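Local coordinates for protein ftsY (Mycoplasma mycoides, PDB 1ZU4) that serves as a receptor for the signal recognition particle, here as its NG fragment, a helical bundle joined to a P-loop domain of the SRP54 type, at residues F16-D21 and D42-T47; F108-V113 and L194-T199; D175-V180 and M210-K215. One frame throughout, in Å; residues are numbered along the deposited sequence.

How the contacts relate
Contact 1 lies in the helical bundle, contacts 2 and 3 in the P-loop domain on the other side of the chain's centre. The centre of contact 1 is about 35 Å from that of contact 2 and 44 Å from that of contact 3, and no atoms touch. Contacts 2 and 3, with centres about 12 Å apart, touch where the helices pack on the sheet: I197 CG2 meets V180 CG2 at 3.9 Å, and T199 CG2 meets L213 CD2 at 4.2 Å. Strand 194-198 connects the two helices of contact 3 in sequence. Contact 2 borders the probable P-loop: it includes G112 of a Walker A-like pattern, and the D198 side chain is about 5 Å from a bound sulfate.

Contact 1: residues F16-D21 and D42-T47; sequences FNFSKD and DVLIQT
In the helical bundle of the N domain, F18 and D21 of helix 12-27 pack against V43 and L44 of helix 34-46 and against T47 of the same segment. The two helices run antiparallel, at 166° between their local directions, with axes 10.0 Å apart. F18 carries the apolar part. Its CG stands anti to the backbone N (chi1 -167°), which carries the ring across toward the second helix. There V43 CG1 sits at the ring edge, near its plane, 4.0 Å from F18 CE2, while T47 CG2 approaches obliquely to 3.9 Å from F18 CD2. L44 CD2 adds a looser touch on the same CE2 corner. One turn along, the CB of D21 presses on V43 CG1 at 3.7 Å, so F18 and D21 share this methyl. The carboxylate itself makes no direct hydrogen bond across the gap. A water bridges instead, donating to D21 OD2 at 2.7 Å and to V43 O at 3.0 Å, joining the charged group to the other helix. T47 OG1 is turned back on its own chain, donating to L44 O at 2.8 Å, a bond that fixes the methyl CG2 against F18. F312 meets the F18 ring edge-to-face. L78 and L82 of helix 71-87 also pack on it, burying the aromatic side chain among helices 12-27, 34-46 and 71-87, as fits an antiparallel helical bundle.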
ATOM      1  N   PHE A  16      -7.179  16.962  -8.242  1.00 20.31           N
ATOM      2  CA  PHE A  16      -7.795  18.272  -8.194  1.00 20.77           C
ATOM      3  C   PHE A  16      -6.924  19.310  -7.463  1.00 21.20           C
ATOM      4  O   PHE A  16      -6.754  20.432  -7.947  1.00 22.46           O
ATOM      5  CB  PHE A  16      -9.155  18.242  -7.503  1.00 21.40           C
ATOM      6  CG  PHE A  16      -9.768  19.620  -7.406  1.00 23.68           C
ATOM      7  CD1 PHE A  16     -10.392  20.185  -8.528  1.00 25.57           C
ATOM      8  CD2 PHE A  16      -9.642  20.382  -6.241  1.00 27.01           C
ATOM      9  CE1 PHE A  16     -10.914  21.504  -8.461  1.00 26.28           C
ATOM     10  CE2 PHE A  16     -10.168  21.693  -6.170  1.00 28.44           C
ATOM     11  CZ  PHE A  16     -10.794  22.237  -7.276  1.00 26.30           C
ATOM     12  N   ASN A  17      -6.462  18.951  -6.274  1.00 20.73           N
ATOM     13  CA  ASN A  17      -5.568  19.783  -5.476  1.00 21.64           C
ATOM     14  C   ASN A  17      -4.225  20.152  -6.180  1.00 21.24           C
ATOM     15  O   ASN A  17      -3.784  21.317  -6.172  1.00 20.19           O
ATOM     16  CB  ASN A  17      -5.280  18.998  -4.215  1.00 22.57           C
ATOM     17  CG  ASN A  17      -4.827  19.860  -3.066  1.00 26.22           C
ATOM     18  OD1 ASN A  17      -5.648  20.339  -2.247  1.00 33.03           O
ATOM     19  ND2 ASN A  17      -3.514  19.994  -2.929  1.00 27.40           N
ATOM     20  N   PHE A  18      -3.556  19.139  -6.740  1.00 20.39           N
ATOM     21  CA  PHE A  18      -2.313  19.315  -7.475  1.00 19.63           C
ATOM     22  C   PHE A  18      -2.558  20.185  -8.723  1.00 20.83           C
ATOM     23  O   PHE A  18      -1.850  21.157  -8.939  1.00 20.19           O
ATOM     24  CB  PHE A  18      -1.744  17.921  -7.825  1.00 20.46           C
ATOM     25  CG  PHE A  18      -0.316  17.923  -8.306  1.00 19.34           C
ATOM     26  CD1 PHE A  18       0.123  16.920  -9.150  1.00 22.15           C
ATOM     27  CD2 PHE A  18       0.577  18.942  -7.950  1.00 18.20           C
ATOM     28  CE1 PHE A  18       1.453  16.874  -9.593  1.00 21.16           C
ATOM     29  CE2 PHE A  18       1.920  18.899  -8.389  1.00 21.56           C
ATOM     30  CZ  PHE A  18       2.355  17.866  -9.206  1.00 21.31           C
ATOM     31  N   SER A  19      -3.571  19.874  -9.538  1.00 21.66           N
ATOM     32  CA  SER A  19      -3.848  20.729 -10.705  1.00 22.27           C
ATOM     33  C   SER A  19      -4.298  22.153 -10.357  1.00 23.10           C
ATOM     34  O   SER A  19      -4.061  23.089 -11.144  1.00 22.13           O
ATOM     35  CB  SER A  19      -4.889  20.110 -11.626  1.00 22.88           C
ATOM     36  OG  SER A  19      -6.163  20.150 -11.016  1.00 23.98           O
ATOM     37  N   LYS A  20      -4.966  22.320  -9.216  1.00 24.28           N
ATOM     38  CA  LYS A  20      -5.384  23.652  -8.789  1.00 25.91           C
ATOM     39  C   LYS A  20      -4.146  24.504  -8.566  1.00 25.70           C
ATOM     40  O   LYS A  20      -4.090  25.644  -9.027  1.00 25.05           O
ATOM     41  CB  LYS A  20      -6.226  23.602  -7.517  1.00 27.04           C
ATOM     42  CG  LYS A  20      -6.909  24.924  -7.157  1.00 30.05           C
ATOM     43  CD  LYS A  20      -7.216  24.936  -5.650  1.00 34.42           C
ATOM     44  CE  LYS A  20      -8.207  26.072  -5.319  1.00 39.38           C
ATOM     45  NZ  LYS A  20      -7.482  27.373  -5.084  1.00 39.10           N
ATOM     46  N   ASP A  21      -3.147  23.938  -7.890  1.00 24.88           N
ATOM     47  CA  ASP A  21      -1.867  24.622  -7.700  1.00 24.95           C
ATOM     48  C   ASP A  21      -1.082  24.805  -8.991  1.00 25.59           C
ATOM     49  O   ASP A  21      -0.458  25.862  -9.204  1.00 25.89           O
ATOM     50  CB  ASP A  21      -1.003  23.876  -6.668  1.00 24.53           C
ATOM     51  CG  ASP A  21      -1.550  24.008  -5.258  1.00 24.02           C
ATOM     52  OD1 ASP A  21      -2.519  24.810  -5.077  1.00 24.39           O
ATOM     53  OD2 ASP A  21      -1.027  23.318  -4.351  1.00 20.35           O
ATOM     54  N   ASP A  42       7.517  25.295  -4.191  1.00 16.89           N
ATOM     55  CA  ASP A  42       6.416  25.537  -3.281  1.00 16.06           C
ATOM     56  C   ASP A  42       5.156  24.703  -3.573  1.00 15.74           C
ATOM     57  O   ASP A  42       4.561  24.118  -2.678  1.00 17.75           O
ATOM     58  CB  ASP A  42       6.098  27.028  -3.149  1.00 16.19           C
ATOM     59  CG  ASP A  42       5.210  27.288  -1.988  1.00 18.19           C
ATOM     60  OD1 ASP A  42       5.630  26.996  -0.847  1.00 23.97           O
ATOM     61  OD2 ASP A  42       4.056  27.747  -2.180  1.00 26.63           O
ATOM     62  N   VAL A  43       4.788  24.583  -4.824  1.00 15.16           N
ATOM     63  CA  VAL A  43       3.729  23.646  -5.182  1.00 15.50           C
ATOM     64  C   VAL A  43       4.061  22.191  -4.798  1.00 15.50           C
ATOM     65  O   VAL A  43       3.213  21.500  -4.271  1.00 15.93           O
ATOM     66  CB  VAL A  43       3.434  23.729  -6.664  1.00 15.92           C
ATOM     67  CG1 VAL A  43       2.488  22.594  -7.109  1.00 16.30           C
ATOM     68  CG2 VAL A  43       2.891  25.120  -7.037  1.00 17.62           C
ATOM     69  N   LEU A  44       5.289  21.730  -5.040  1.00 15.38           N
ATOM     70  CA  LEU A  44       5.629  20.335  -4.759  1.00 14.47           C
ATOM     71  C   LEU A  44       5.536  20.097  -3.275  1.00 14.71           C
ATOM     72  O   LEU A  44       5.090  19.028  -2.819  1.00 15.11           O
ATOM     73  CB  LEU A  44       7.037  19.998  -5.276  1.00 13.81           C
ATOM     74  CG  LEU A  44       7.098  19.986  -6.803  1.00 15.36           C
ATOM     75  CD1 LEU A  44       8.477  19.722  -7.293  1.00 14.00           C
ATOM     76  CD2 LEU A  44       6.095  19.006  -7.442  1.00 15.37           C
ATOM     77  N   ILE A  45       5.900  21.121  -2.493  1.00 15.90           N
ATOM     78  CA  ILE A  45       5.854  20.988  -1.033  1.00 15.45           C
ATOM     79  C   ILE A  45       4.411  20.690  -0.584  1.00 16.73           C
ATOM     80  O   ILE A  45       4.171  19.845   0.278  1.00 16.13           O
ATOM     81  CB  ILE A  45       6.446  22.243  -0.290  1.00 16.06           C
ATOM     82  CG1 ILE A  45       7.966  22.289  -0.486  1.00 12.41           C
ATOM     83  CG2 ILE A  45       6.081  22.168   1.228  1.00 17.11           C
ATOM     84  CD1 ILE A  45       8.653  23.626  -0.258  1.00 16.17           C
ATOM     85  N   GLN A  46       3.446  21.346  -1.209  1.00 18.06           N
ATOM     86  CA  GLN A  46       2.061  21.211  -0.764  1.00 19.46           C
ATOM     87  C   GLN A  46       1.419  19.855  -1.039  1.00 19.07           C
ATOM     88  O   GLN A  46       0.360  19.559  -0.493  1.00 19.58           O
ATOM     89  CB  GLN A  46       1.204  22.332  -1.341  1.00 20.88           C
ATOM     90  CG  GLN A  46       1.498  23.706  -0.672  1.00 25.40           C
ATOM     91  CD  GLN A  46       0.871  24.837  -1.437  1.00 33.39           C
ATOM     92  OE1 GLN A  46       1.445  25.327  -2.414  1.00 38.60           O
ATOM     93  NE2 GLN A  46      -0.322  25.275  -1.001  1.00 36.20           N
ATOM     94  N   THR A  47       2.031  19.052  -1.908  1.00 18.46           N
ATOM     95  CA  THR A  47       1.611  17.657  -2.161  1.00 17.69           C
ATOM     96  C   THR A  47       1.911  16.732  -0.981  1.00 18.63           C
ATOM     97  O   THR A  47       1.434  15.568  -0.935  1.00 18.36           O
ATOM     98  CB  THR A  47       2.308  17.070  -3.423  1.00 17.29           C
ATOM     99  OG1 THR A  47       3.656  16.694  -3.111  1.00 18.87           O
ATOM    100  CG2 THR A  47       2.299  18.055  -4.574  1.00 15.68           C
TER
HETATM  101  O   HOH W   1       0.331  20.985  -4.764  1.00 19.37           O

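Contact 2: residues F108-V113 and L194-T199; sequences FMLVGV and LLLIDT
F108, I197 and T199 bury the most surface where strands 106-111 and 194-198 run side by side in parallel. Both backbone polar atoms of F108 are bonded to the other strand: N donates to L195 O at 3.0 Å, and O accepts from I197 N at 2.9 Å. Its ring lies under L194, whose CD1 sits over one face, 3.9 Å from the centroid, as a CH-pi contact. L196 CD2 packs on F108 CB at 3.8 Å. I197 points to the other face of the sheet, beside M109, and its carbonyl takes the L110 N-H in a nearly straight bond (2.9 Å, 173°). T199 closes the pair at the strand ends with a side chain in place of a backbone bond. OG1 sits between the backbone N and the carbonyl carbon (chi1 64°) and donates to a lone pair of L110 O at 2.6 Å. The same hydroxyl accepts from a water that in turn takes the G112 N-H, tying T199 to the start of the probable P-loop. Strand 230-236 flanks 106-111 on its far edge. Helix 118-131 covers the F108 and L196 face through M125 and A126, and helix 206-221 covers M109 on the other.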
ATOM      1  N   PHE A 108       0.843 -14.952   2.609  1.00 13.21           N
ATOM      2  CA  PHE A 108       1.058 -13.528   2.824  1.00 14.15           C
ATOM      3  C   PHE A 108       0.575 -13.162   4.208  1.00 14.11           C
ATOM      4  O   PHE A 108      -0.552 -13.535   4.599  1.00 14.70           O
ATOM      5  CB  PHE A 108       0.225 -12.671   1.858  1.00 14.26           C
ATOM      6  CG  PHE A 108       0.543 -12.857   0.425  1.00 13.80           C
ATOM      7  CD1 PHE A 108      -0.317 -12.327  -0.524  1.00 11.02           C
ATOM      8  CD2 PHE A 108       1.695 -13.560   0.009  1.00 11.83           C
ATOM      9  CE1 PHE A 108      -0.042 -12.496  -1.888  1.00 15.54           C
ATOM     10  CE2 PHE A 108       1.987 -13.731  -1.339  1.00 12.53           C
ATOM     11  CZ  PHE A 108       1.165 -13.179  -2.286  1.00 14.66           C
ATOM     12  N   MET A 109       1.384 -12.421   4.947  1.00 13.66           N
ATOM     13  CA  MET A 109       0.868 -11.823   6.200  1.00 16.36           C
ATOM     14  C   MET A 109       0.482 -10.369   6.053  1.00 16.33           C
ATOM     15  O   MET A 109       1.129  -9.639   5.369  1.00 18.76           O
ATOM     16  CB  MET A 109       1.922 -11.900   7.286  1.00 16.34           C
ATOM     17  CG  MET A 109       2.487 -13.270   7.490  1.00 20.48           C
ATOM     18  SD  MET A 109       3.617 -13.168   8.854  1.00 30.84           S
ATOM     19  CE  MET A 109       3.535 -14.890   9.401  1.00 27.42           C
ATOM     20  N   LEU A 110      -0.556  -9.930   6.724  1.00 16.29           N
ATOM     21  CA  LEU A 110      -0.854  -8.526   6.749  1.00 16.74           C
ATOM     22  C   LEU A 110      -0.506  -8.016   8.145  1.00 16.46           C
ATOM     23  O   LEU A 110      -0.779  -8.691   9.141  1.00 16.22           O
ATOM     24  CB  LEU A 110      -2.298  -8.259   6.426  1.00 16.73           C
ATOM     25  CG  LEU A 110      -2.842  -8.349   4.982  1.00 19.99           C
ATOM     26  CD1 LEU A 110      -2.843  -7.021   4.385  1.00 23.04           C
ATOM     27  CD2 LEU A 110      -2.172  -9.364   4.063  1.00 20.11           C
ATOM     28  N   VAL A 111       0.205  -6.894   8.190  1.00 16.63           N
ATOM     29  CA  VAL A 111       0.696  -6.342   9.473  1.00 18.59           C
ATOM     30  C   VAL A 111       0.435  -4.850   9.538  1.00 19.65           C
ATOM     31  O   VAL A 111       0.067  -4.237   8.540  1.00 20.04           O
ATOM     32  CB  VAL A 111       2.212  -6.584   9.696  1.00 17.65           C
ATOM     33  CG1 VAL A 111       2.535  -8.074   9.732  1.00 17.88           C
ATOM     34  CG2 VAL A 111       3.081  -5.811   8.653  1.00 16.59           C
ATOM     35  N   GLY A 112       0.663  -4.279  10.712  1.00 22.77           N
ATOM     36  CA  GLY A 112       0.483  -2.858  10.959  1.00 24.24           C
ATOM     37  C   GLY A 112      -0.173  -2.642  12.315  1.00 26.14           C
ATOM     38  O   GLY A 112      -0.641  -3.600  12.968  1.00 23.88           O
ATOM     39  N   VAL A 113      -0.208  -1.380  12.741  1.00 28.77           N
ATOM     40  CA  VAL A 113      -0.931  -1.003  13.969  1.00 31.27           C
ATOM     41  C   VAL A 113      -2.410  -1.051  13.692  1.00 32.98           C
ATOM     42  O   VAL A 113      -2.898  -0.644  12.620  1.00 33.62           O
ATOM     43  CB  VAL A 113      -0.611   0.422  14.506  1.00 31.19           C
ATOM     44  CG1 VAL A 113      -1.243   1.474  13.647  1.00 31.56           C
ATOM     45  CG2 VAL A 113      -1.159   0.588  15.922  1.00 31.29           C
ATOM     46  N   LEU A 194      -3.593 -19.845  -1.769  1.00 15.95           N
ATOM     47  CA  LEU A 194      -3.144 -18.696  -0.990  1.00 15.08           C
ATOM     48  C   LEU A 194      -3.684 -18.767   0.413  1.00 15.02           C
ATOM     49  O   LEU A 194      -4.848 -19.105   0.636  1.00 14.11           O
ATOM     50  CB  LEU A 194      -3.579 -17.394  -1.662  1.00 16.49           C
ATOM     51  CG  LEU A 194      -3.516 -16.055  -0.915  1.00 15.27           C
ATOM     52  CD1 LEU A 194      -2.072 -15.656  -0.779  1.00 16.11           C
ATOM     53  CD2 LEU A 194      -4.341 -14.968  -1.668  1.00 14.80           C
ATOM     54  N   LEU A 195      -2.793 -18.478   1.358  1.00 13.90           N
ATOM     55  CA  LEU A 195      -3.155 -18.339   2.757  1.00 14.13           C
ATOM     56  C   LEU A 195      -2.870 -16.886   3.127  1.00 13.34           C
ATOM     57  O   LEU A 195      -1.743 -16.456   3.024  1.00 13.24           O
ATOM     58  CB  LEU A 195      -2.296 -19.255   3.659  1.00 13.78           C
ATOM     59  CG  LEU A 195      -2.519 -19.125   5.188  1.00 13.54           C
ATOM     60  CD1 LEU A 195      -3.991 -19.236   5.554  1.00 13.97           C
ATOM     61  CD2 LEU A 195      -1.701 -20.193   5.890  1.00 15.74           C
ATOM     62  N   LEU A 196      -3.884 -16.169   3.580  1.00 12.66           N
ATOM     63  CA  LEU A 196      -3.695 -14.809   4.076  1.00 12.60           C
ATOM     64  C   LEU A 196      -3.803 -14.833   5.569  1.00 13.86           C
ATOM     65  O   LEU A 196      -4.761 -15.386   6.104  1.00 15.14           O
ATOM     66  CB  LEU A 196      -4.768 -13.874   3.485  1.00 12.86           C
ATOM     67  CG  LEU A 196      -4.599 -13.603   1.972  1.00 12.22           C
ATOM     68  CD1 LEU A 196      -5.887 -13.035   1.368  1.00 15.39           C
ATOM     69  CD2 LEU A 196      -3.531 -12.597   1.777  1.00 16.47           C
ATOM     70  N   ILE A 197      -2.810 -14.230   6.250  1.00 13.89           N
ATOM     71  CA  ILE A 197      -2.775 -14.216   7.711  1.00 14.07           C
ATOM     72  C   ILE A 197      -2.932 -12.822   8.294  1.00 15.19           C
ATOM     73  O   ILE A 197      -2.094 -11.937   8.096  1.00 16.57           O
ATOM     74  CB  ILE A 197      -1.466 -14.807   8.243  1.00 13.39           C
ATOM     75  CG1 ILE A 197      -1.279 -16.195   7.638  1.00 11.82           C
ATOM     76  CG2 ILE A 197      -1.430 -14.758   9.814  1.00 13.29           C
ATOM     77  CD1 ILE A 197       0.022 -16.783   7.850  1.00 10.40           C
ATOM     78  N   ASP A 198      -3.988 -12.663   9.066  1.00 14.60           N
ATOM     79  CA  ASP A 198      -4.236 -11.461   9.781  1.00 16.45           C
ATOM     80  C   ASP A 198      -3.432 -11.498  11.064  1.00 16.92           C
ATOM     81  O   ASP A 198      -3.316 -12.534  11.701  1.00 16.55           O
ATOM     82  CB  ASP A 198      -5.726 -11.378  10.113  1.00 15.96           C
ATOM     83  CG  ASP A 198      -6.151  -9.997  10.575  1.00 19.57           C
ATOM     84  OD1 ASP A 198      -7.349  -9.888  10.948  1.00 21.27           O
ATOM     85  OD2 ASP A 198      -5.311  -9.041  10.537  1.00 19.71           O
ATOM     86  N   THR A 199      -2.897 -10.351  11.454  1.00 19.13           N
ATOM     87  CA  THR A 199      -2.118 -10.239  12.691  1.00 21.87           C
ATOM     88  C   THR A 199      -2.554  -9.027  13.487  1.00 24.11           C
ATOM     89  O   THR A 199      -3.085  -8.033  12.939  1.00 24.25           O
ATOM     90  CB  THR A 199      -0.557 -10.142  12.382  1.00 22.34           C
ATOM     91  OG1 THR A 199      -0.269  -8.937  11.643  1.00 21.64           O
ATOM     92  CG2 THR A 199      -0.099 -11.309  11.562  1.00 19.81           C
TER
HETATM   93  O   HOH W   2       0.895  -6.867  12.737  1.00 19.31           O

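Contact 3: residues D175-V180 and M210-K215; sequences DPASVV and MAELEK
Two carboxylates, those of D175 and E212, come unusually close, D175 OD1 lying 2.6 Å from E212 OE1. Like charges this close would repel, so one of the acids probably holds a proton. The groups cross obliquely, their planes 78° apart, and D175 OD1 faces both oxygens of E212. K215 offsets the crowding of negative charge. Its chain, bent at chi3, brings NZ to D175 OD2 at 3.0 Å, on the syn side and 21° out of the carboxylate plane. NZ also forms a longer salt bridge to E212 OE2 at 3.3 Å, so a single ammonium group serves both acids in a three-residue network. D175 has a second task as the N-cap of helix 176-189. With CG anti to its backbone N (chi1 -173°), the carboxylate turns back over the first turn, and OD1 accepts from A177 N at 3.0 Å, the donor lying well above the carboxylate plane. That same amide makes a weak bond to E212 OE1. The N-terminal end of the helix would tend to stabilise negative charge here. E212 crosses the P176 ring at about a right angle, its OE1 3.5 Å from P176 CD; the apolar touch is A177 CB on K215 CB at 3.8 Å. The two helices run nearly parallel, 9.4 Å apart, beside one another on the sheet. Helix 176-189 leads into strand 194-198, and helix 206-221 follows that strand. Further along the interface, P176 and V180 touch M216, A177 touches I219, and V180 also reaches I220, all from helix 206-221.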
ATOM      1  N   ASP A 175      -3.884 -18.021  21.560  1.00 25.44           N
ATOM      2  CA  ASP A 175      -2.562 -17.794  20.976  1.00 23.59           C
ATOM      3  C   ASP A 175      -2.765 -17.722  19.462  1.00 22.73           C
ATOM      4  O   ASP A 175      -3.331 -18.663  18.857  1.00 21.99           O
ATOM      5  CB  ASP A 175      -1.595 -18.918  21.327  1.00 23.93           C
ATOM      6  CG  ASP A 175      -0.142 -18.637  20.875  1.00 25.32           C
ATOM      7  OD1 ASP A 175       0.064 -17.800  20.005  1.00 28.08           O
ATOM      8  OD2 ASP A 175       0.816 -19.277  21.388  1.00 26.18           O
ATOM      9  N   PRO A 176      -2.360 -16.580  18.854  1.00 20.77           N
ATOM     10  CA  PRO A 176      -2.393 -16.388  17.403  1.00 19.02           C
ATOM     11  C   PRO A 176      -1.760 -17.530  16.593  1.00 17.96           C
ATOM     12  O   PRO A 176      -2.298 -17.889  15.532  1.00 16.83           O
ATOM     13  CB  PRO A 176      -1.605 -15.091  17.212  1.00 19.51           C
ATOM     14  CG  PRO A 176      -1.845 -14.305  18.513  1.00 20.67           C
ATOM     15  CD  PRO A 176      -1.850 -15.387  19.566  1.00 20.76           C
ATOM     16  N   ALA A 177      -0.631 -18.085  17.060  1.00 15.61           N
ATOM     17  CA  ALA A 177       0.006 -19.173  16.334  1.00 15.19           C
ATOM     18  C   ALA A 177      -0.875 -20.375  16.250  1.00 15.00           C
ATOM     19  O   ALA A 177      -0.698 -21.162  15.345  1.00 16.40           O
ATOM     20  CB  ALA A 177       1.371 -19.573  16.941  1.00 14.72           C
ATOM     21  N   SER A 178      -1.803 -20.565  17.189  1.00 14.45           N
ATOM     22  CA  SER A 178      -2.612 -21.797  17.101  1.00 16.41           C
ATOM     23  C   SER A 178      -3.578 -21.710  15.923  1.00 16.01           C
ATOM     24  O   SER A 178      -3.840 -22.704  15.268  1.00 16.86           O
ATOM     25  CB  SER A 178      -3.325 -22.119  18.412  1.00 15.78           C
ATOM     26  OG  SER A 178      -4.301 -21.129  18.689  1.00 17.81           O
ATOM     27  N   VAL A 179      -4.077 -20.518  15.627  1.00 16.89           N
ATOM     28  CA  VAL A 179      -4.925 -20.332  14.431  1.00 16.53           C
ATOM     29  C   VAL A 179      -4.081 -20.600  13.157  1.00 16.37           C
ATOM     30  O   VAL A 179      -4.524 -21.271  12.227  1.00 17.14           O
ATOM     31  CB  VAL A 179      -5.476 -18.911  14.393  1.00 15.89           C
ATOM     32  CG1 VAL A 179      -6.352 -18.684  13.151  1.00 15.19           C
ATOM     33  CG2 VAL A 179      -6.230 -18.567  15.744  1.00 17.66           C
ATOM     34  N   VAL A 180      -2.854 -20.103  13.149  1.00 16.42           N
ATOM     35  CA  VAL A 180      -1.932 -20.356  12.014  1.00 16.70           C
ATOM     36  C   VAL A 180      -1.644 -21.842  11.910  1.00 16.69           C
ATOM     37  O   VAL A 180      -1.732 -22.403  10.831  1.00 18.56           O
ATOM     38  CB  VAL A 180      -0.711 -19.466  12.101  1.00 15.61           C
ATOM     39  CG1 VAL A 180       0.380 -19.881  11.091  1.00 16.87           C
ATOM     40  CG2 VAL A 180      -1.155 -18.008  11.910  1.00 15.23           C
ATOM     41  N   MET A 210       6.623  -9.593  18.035  1.00 21.66           N
ATOM     42  CA  MET A 210       7.748 -10.309  17.376  1.00 21.55           C
ATOM     43  C   MET A 210       7.797 -11.827  17.637  1.00 21.57           C
ATOM     44  O   MET A 210       8.013 -12.615  16.679  1.00 22.08           O
ATOM     45  CB  MET A 210       9.065  -9.668  17.727  1.00 21.07           C
ATOM     46  CG  MET A 210       9.084  -8.278  17.219  1.00 20.98           C
ATOM     47  SD  MET A 210      10.579  -7.359  17.574  1.00 25.07           S
ATOM     48  CE  MET A 210      11.706  -7.933  16.311  1.00 26.41           C
ATOM     49  N   ALA A 211       7.585 -12.228  18.903  1.00 20.83           N
ATOM     50  CA  ALA A 211       7.567 -13.651  19.276  1.00 21.22           C
ATOM     51  C   ALA A 211       6.497 -14.421  18.535  1.00 21.23           C
ATOM     52  O   ALA A 211       6.732 -15.545  18.101  1.00 22.27           O
ATOM     53  CB  ALA A 211       7.404 -13.860  20.830  1.00 21.00           C
ATOM     54  N   GLU A 212       5.311 -13.824  18.435  1.00 21.48           N
ATOM     55  CA  GLU A 212       4.189 -14.450  17.775  1.00 21.31           C
ATOM     56  C   GLU A 212       4.510 -14.584  16.288  1.00 20.53           C
ATOM     57  O   GLU A 212       4.253 -15.650  15.685  1.00 20.25           O
ATOM     58  CB  GLU A 212       2.899 -13.626  18.009  1.00 22.23           C
ATOM     59  CG  GLU A 212       2.229 -13.854  19.397  1.00 23.12           C
ATOM     60  CD  GLU A 212       1.867 -15.338  19.652  1.00 24.09           C
ATOM     61  OE1 GLU A 212       1.522 -16.066  18.707  1.00 29.36           O
ATOM     62  OE2 GLU A 212       1.926 -15.798  20.801  1.00 32.70           O
ATOM     63  N   LEU A 213       5.066 -13.520  15.697  1.00 19.66           N
ATOM     64  CA  LEU A 213       5.424 -13.579  14.267  1.00 19.18           C
ATOM     65  C   LEU A 213       6.444 -14.673  14.035  1.00 19.26           C
ATOM     66  O   LEU A 213       6.417 -15.342  13.015  1.00 18.19           O
ATOM     67  CB  LEU A 213       5.997 -12.244  13.789  1.00 19.83           C
ATOM     68  CG  LEU A 213       5.018 -11.039  13.684  1.00 21.15           C
ATOM     69  CD1 LEU A 213       5.732  -9.807  13.233  1.00 22.59           C
ATOM     70  CD2 LEU A 213       3.897 -11.374  12.702  1.00 22.67           C
ATOM     71  N   GLU A 214       7.367 -14.864  14.982  1.00 19.48           N
ATOM     72  CA  GLU A 214       8.372 -15.881  14.791  1.00 19.82           C
ATOM     73  C   GLU A 214       7.743 -17.286  14.986  1.00 18.81           C
ATOM     74  O   GLU A 214       8.005 -18.211  14.196  1.00 17.44           O
ATOM     75  CB  GLU A 214       9.627 -15.588  15.653  1.00 21.05           C
ATOM     76  CG  GLU A 214      10.677 -16.674  15.627  1.00 25.40           C
ATOM     77  CD  GLU A 214      11.425 -16.789  14.309  1.00 31.80           C
ATOM     78  OE1 GLU A 214      11.387 -15.822  13.518  1.00 33.27           O
ATOM     79  OE2 GLU A 214      12.045 -17.863  14.051  1.00 33.99           O
ATOM     80  N   LYS A 215       6.882 -17.453  15.988  1.00 18.08           N
ATOM     81  CA  LYS A 215       6.108 -18.711  16.066  1.00 18.78           C
ATOM     82  C   LYS A 215       5.401 -19.024  14.757  1.00 18.57           C
ATOM     83  O   LYS A 215       5.458 -20.155  14.259  1.00 19.27           O
ATOM     84  CB  LYS A 215       5.067 -18.684  17.182  1.00 18.90           C
ATOM     85  CG  LYS A 215       5.591 -18.978  18.506  1.00 17.43           C
ATOM     86  CD  LYS A 215       4.468 -19.252  19.489  1.00 20.43           C
ATOM     87  CE  LYS A 215       4.186 -18.050  20.362  1.00 25.81           C
ATOM     88  NZ  LYS A 215       3.643 -18.482  21.703  1.00 29.06           N
TER